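Local coordinates for protein Xaa-Pro dipeptidase (PDB 1WY2) that probably splits dipeptides that carry a C-terminal proline after a nonpolar residue, as a dimeric metallopeptidase of the M24B family with two metal ions per subunit, at residues Y32-Y44 with Y55-N69. Numbering follows the deposited sequence.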
# COMPACT_ATOMS: atom_id res chain seq x y z
N TYR A 32 -12.97 3.15 8.17
CA TYR A 32 -13.84 3.91 7.29
C TYR A 32 -15.22 3.27 7.22
O TYR A 32 -16.25 3.96 7.29
CB TYR A 32 -13.26 3.98 5.88
CG TYR A 32 -14.19 4.66 4.90
CD1 TYR A 32 -14.40 6.04 4.96
CD2 TYR A 32 -14.93 3.92 3.98
CE1 TYR A 32 -15.33 6.66 4.13
CE2 TYR A 32 -15.87 4.54 3.14
CZ TYR A 32 -16.06 5.91 3.23
OH TYR A 32 -17.00 6.52 2.42
N TYR A 33 -15.24 1.95 7.07
CA TYR A 33 -16.50 1.22 6.97
C TYR A 33 -17.42 1.49 8.15
O TYR A 33 -18.61 1.71 8.00
CB TYR A 33 -16.23 -0.28 6.88
CG TYR A 33 -17.46 -1.11 6.59
CD1 TYR A 33 -18.06 -1.09 5.33
CD2 TYR A 33 -18.03 -1.92 7.57
CE1 TYR A 33 -19.18 -1.87 5.05
CE2 TYR A 33 -19.15 -2.70 7.31
CZ TYR A 33 -19.72 -2.67 6.04
OH TYR A 33 -20.83 -3.44 5.78
N ILE A 34 -16.83 1.48 9.35
CA ILE A 34 -17.60 1.67 10.57
C ILE A 34 -17.88 3.12 10.99
O ILE A 34 -18.98 3.43 11.43
CB ILE A 34 -16.90 0.94 11.74
CG1 ILE A 34 -16.81 -0.55 11.42
CG2 ILE A 34 -17.66 1.16 13.04
CD1 ILE A 34 -15.92 -1.33 12.38
N SER A 35 -16.90 4.01 10.82
CA SER A 35 -17.07 5.40 11.24
C SER A 35 -17.24 6.43 10.12
O SER A 35 -17.79 7.51 10.35
CB SER A 35 -15.88 5.83 12.10
OG SER A 35 -14.73 6.04 11.28
N GLY A 36 -16.77 6.10 8.93
CA GLY A 36 -16.87 7.03 7.82
C GLY A 36 -15.67 7.95 7.77
O GLY A 36 -15.54 8.79 6.87
N ALA A 37 -14.78 7.80 8.75
CA ALA A 37 -13.56 8.61 8.84
C ALA A 37 -12.38 7.91 8.16
O ALA A 37 -12.34 6.68 8.07
CB ALA A 37 -13.23 8.88 10.30
N SER A 38 -11.42 8.70 7.68
CA SER A 38 -10.24 8.14 7.02
C SER A 38 -8.93 8.70 7.58
O SER A 38 -8.16 9.34 6.87
CB SER A 38 -10.31 8.43 5.52
OG SER A 38 -11.48 7.88 4.95
N PRO A 39 -8.67 8.45 8.88
CA PRO A 39 -7.43 8.95 9.47
C PRO A 39 -6.20 8.34 8.80
O PRO A 39 -5.94 7.14 8.94
CB PRO A 39 -7.56 8.55 10.94
CG PRO A 39 -8.38 7.29 10.86
CD PRO A 39 -9.43 7.66 9.85
N LEU A 40 -5.46 9.17 8.08
CA LEU A 40 -4.24 8.74 7.38
C LEU A 40 -3.23 8.17 8.37
O LEU A 40 -2.62 7.12 8.17
CB LEU A 40 -3.62 9.94 6.67
CG LEU A 40 -4.54 10.55 5.62
CD1 LEU A 40 -5.69 11.35 6.24
CD2 LEU A 40 -3.80 11.51 4.68
N ALA A 41 -3.04 8.92 9.46
CA ALA A 41 -2.26 8.40 10.57
C ALA A 41 -3.05 7.29 11.27
O ALA A 41 -3.91 6.63 10.70
CB ALA A 41 -2.02 9.53 11.56
N GLY A 42 -2.72 7.06 12.55
CA GLY A 42 -3.28 5.89 13.22
C GLY A 42 -4.61 6.12 13.94
O GLY A 42 -4.68 6.64 15.05
N GLY A 43 -5.71 5.75 13.25
CA GLY A 43 -7.02 5.85 13.86
C GLY A 43 -7.45 4.52 14.49
O GLY A 43 -7.23 3.45 13.94
N TYR A 44 -8.03 4.58 15.68
CA TYR A 44 -8.44 3.38 16.39
C TYR A 44 -9.85 3.52 16.94
O TYR A 44 -10.13 4.45 17.70
CB TYR A 44 -7.49 3.07 17.55
CG TYR A 44 -6.03 3.12 17.18
CD1 TYR A 44 -5.31 4.31 17.26
CD2 TYR A 44 -5.37 1.97 16.75
CE1 TYR A 44 -3.96 4.36 16.91
CE2 TYR A 44 -4.02 2.01 16.39
CZ TYR A 44 -3.33 3.21 16.47
OH TYR A 44 -1.99 3.26 16.13
N TYR A 55 -10.45 7.11 18.34
CA TYR A 55 -9.29 7.81 18.88
C TYR A 55 -8.30 8.09 17.75
O TYR A 55 -7.97 7.19 16.98
CB TYR A 55 -8.59 6.97 19.95
CG TYR A 55 -9.42 6.71 21.18
CD1 TYR A 55 -10.33 5.66 21.22
CD2 TYR A 55 -9.29 7.52 22.31
CE1 TYR A 55 -11.10 5.41 22.36
CE2 TYR A 55 -10.05 7.28 23.45
CZ TYR A 55 -10.95 6.23 23.47
OH TYR A 55 -11.68 5.99 24.61
N VAL A 56 -7.84 9.32 17.66
CA VAL A 56 -6.89 9.69 16.61
C VAL A 56 -5.82 10.65 17.11
O VAL A 56 -6.00 11.33 18.13
CB VAL A 56 -7.60 10.36 15.42
CG1 VAL A 56 -8.62 9.41 14.81
CG2 VAL A 56 -8.29 11.64 15.88
N PRO A 57 -4.67 10.70 16.42
CA PRO A 57 -3.58 11.59 16.80
C PRO A 57 -4.03 13.03 16.55
O PRO A 57 -4.97 13.27 15.79
CB PRO A 57 -2.44 11.18 15.86
CG PRO A 57 -2.73 9.73 15.59
CD PRO A 57 -4.23 9.75 15.38
N GLU A 58 -3.36 13.99 17.18
CA GLU A 58 -3.71 15.40 17.01
C GLU A 58 -3.76 15.83 15.55
O GLU A 58 -4.64 16.58 15.14
CB GLU A 58 -2.73 16.29 17.78
CG GLU A 58 -2.72 16.05 19.28
CD GLU A 58 -1.79 16.99 20.02
OE1 GLU A 58 -0.57 16.94 19.77
OE2 GLU A 58 -2.29 17.78 20.85
N LEU A 59 -2.81 15.34 14.75
CA LEU A 59 -2.75 15.69 13.34
C LEU A 59 -3.84 15.01 12.51
O LEU A 59 -3.74 14.94 11.28
CB LEU A 59 -1.37 15.32 12.76
CG LEU A 59 -0.16 16.09 13.30
CD1 LEU A 59 1.12 15.50 12.71
CD2 LEU A 59 -0.28 17.56 12.94
N GLU A 60 -4.88 14.52 13.17
CA GLU A 60 -5.98 13.84 12.49
C GLU A 60 -7.32 14.21 13.09
O GLU A 60 -8.37 13.98 12.48
CB GLU A 60 -5.80 12.33 12.56
CG GLU A 60 -4.61 11.80 11.79
CD GLU A 60 -4.77 11.98 10.30
OE1 GLU A 60 -5.09 13.10 9.86
OE2 GLU A 60 -4.57 10.99 9.56
N TYR A 61 -7.29 14.79 14.28
CA TYR A 61 -8.50 15.16 15.01
C TYR A 61 -9.53 15.99 14.24
O TYR A 61 -10.67 15.58 14.08
CB TYR A 61 -8.13 15.89 16.30
CG TYR A 61 -9.33 16.23 17.15
CD1 TYR A 61 -10.09 15.21 17.73
CD2 TYR A 61 -9.71 17.55 17.37
CE1 TYR A 61 -11.21 15.51 18.50
CE2 TYR A 61 -10.83 17.86 18.14
CZ TYR A 61 -11.58 16.83 18.70
OH TYR A 61 -12.69 17.13 19.46
N GLU A 62 -9.12 17.17 13.78
CA GLU A 62 -10.03 18.05 13.06
C GLU A 62 -10.78 17.41 11.90
O GLU A 62 -11.99 17.56 11.78
CB GLU A 62 -9.28 19.30 12.58
CG GLU A 62 -8.80 20.20 13.70
CD GLU A 62 -9.93 20.62 14.64
OE1 GLU A 62 -10.92 21.21 14.16
OE2 GLU A 62 -9.82 20.37 15.86
N MET A 63 -10.06 16.70 11.04
CA MET A 63 -10.68 16.05 9.90
C MET A 63 -11.57 14.89 10.33
O MET A 63 -12.66 14.70 9.79
CB MET A 63 -9.62 15.55 8.92
CG MET A 63 -10.19 14.96 7.64
SD MET A 63 -11.29 16.11 6.80
CE MET A 63 -10.10 17.23 6.04
N ALA A 64 -11.10 14.11 11.30
CA ALA A 64 -11.85 12.97 11.80
C ALA A 64 -13.16 13.45 12.40
O ALA A 64 -14.23 12.88 12.15
CB ALA A 64 -11.03 12.22 12.85
N LYS A 65 -13.07 14.51 13.20
CA LYS A 65 -14.23 15.10 13.85
C LYS A 65 -15.29 15.50 12.82
O LYS A 65 -16.49 15.42 13.08
CB LYS A 65 -13.80 16.33 14.65
CG LYS A 65 -14.94 17.13 15.27
CD LYS A 65 -14.40 18.38 15.95
CE LYS A 65 -15.52 19.26 16.48
NZ LYS A 65 -15.01 20.51 17.11
N GLU A 66 -14.83 15.90 11.64
CA GLU A 66 -15.72 16.33 10.58
C GLU A 66 -16.36 15.20 9.76
O GLU A 66 -17.48 15.35 9.27
CB GLU A 66 -14.97 17.26 9.62
CG GLU A 66 -15.81 17.83 8.49
CD GLU A 66 -14.99 18.66 7.53
OE1 GLU A 66 -14.31 19.61 7.98
OE2 GLU A 66 -15.03 18.38 6.31
N GLU A 67 -15.66 14.07 9.63
CA GLU A 67 -16.18 12.96 8.83
C GLU A 67 -16.73 11.77 9.60
O GLU A 67 -17.52 10.99 9.07
CB GLU A 67 -15.08 12.47 7.88
CG GLU A 67 -14.36 13.60 7.15
CD GLU A 67 -13.36 13.10 6.13
OE1 GLU A 67 -12.52 12.24 6.48
OE2 GLU A 67 -13.41 13.57 4.98
N SER A 68 -16.32 11.62 10.86
CA SER A 68 -16.76 10.49 11.68
C SER A 68 -18.20 10.58 12.17
O SER A 68 -18.66 11.65 12.58
CB SER A 68 -15.83 10.33 12.89
OG SER A 68 -16.26 9.26 13.71
N ASN A 69 -18.91 9.46 12.13
CA ASN A 69 -20.29 9.41 12.60
C ASN A 69 -20.33 8.94 14.05
O ASN A 69 -21.40 8.72 14.62
CB ASN A 69 -21.16 8.51 11.72
CG ASN A 69 -20.68 7.07 11.68
OD1 ASN A 69 -20.39 6.47 12.72
ND2 ASN A 69 -20.60 6.50 10.48
O HOH W 1 -20.45 4.64 8.92
O HOH W 2 -13.60 9.86 5.09
O HOH W 3 -11.09 11.45 8.50
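Tyr44 and Tyr55 form an antiparallel hydrogen-bonded pair, with Tyr44 N to Tyr55 O at 2.9 Å and Tyr55 N to Tyr44 O at 2.8 Å. Tyr44 O also sits at the edge of the Tyr55 ring. At the far end of the contact, Asn69 N donates to Ser35 O (2.9 Å), tying the C-terminal end of helix 28-35 to the segment just after helix 58-67. Ser35 itself forms an ST turn: with chi1 at 75°, its OG takes the N-H of Ala37 while also bonding to Val31 O.

Glu60 OE2 meets the loop at Leu40 and Ala41. With CG beside the backbone N and anti to the carbonyl carbon (chi1 -67°), CG comes to 3.5 Å from Ala41 CB; the bend at chi2 (-67°) then turns the carboxylate back, and OE2 accepts from Ala41 N at 2.6 Å, on its anti side. The side chain of Leu40 crosses that of Glu60 at about a right angle. With an alanine in place of Glu60, the N-H of Ala41 is likely to lose its carboxylate acceptor and the Ala41 methyl its neighbour CG. Glu67 acts through water instead: one molecule links its OE1 to Ser38 N, and another bonds Gly36 O and Ser38 OG, with a weak bond to the same OE1.

Apolar contacts add to these. Pro39 CB meets Val56 CG1 at 4.1 Å, and Ala41 CB meets Pro57 CG at 4.1 Å. The CB atoms of Ala37 and Ser68 also touch. Separately, the Pro57 ring brings CD to 3.2 Å from Gly42 O, a buried carbonyl with no polar partner.

The contact thus packs the loop after helix 28-35 against helix 58-67 within the creatinase/prolidase N-terminal domain, whose mixed sheet pairs strand 51-57 with strands 44-48 and 72-75. Leu54 of strand 51-57 touches Ser35, Ala37 and Ser68, while His195 of the second subunit packs on Leu40 and Glu60.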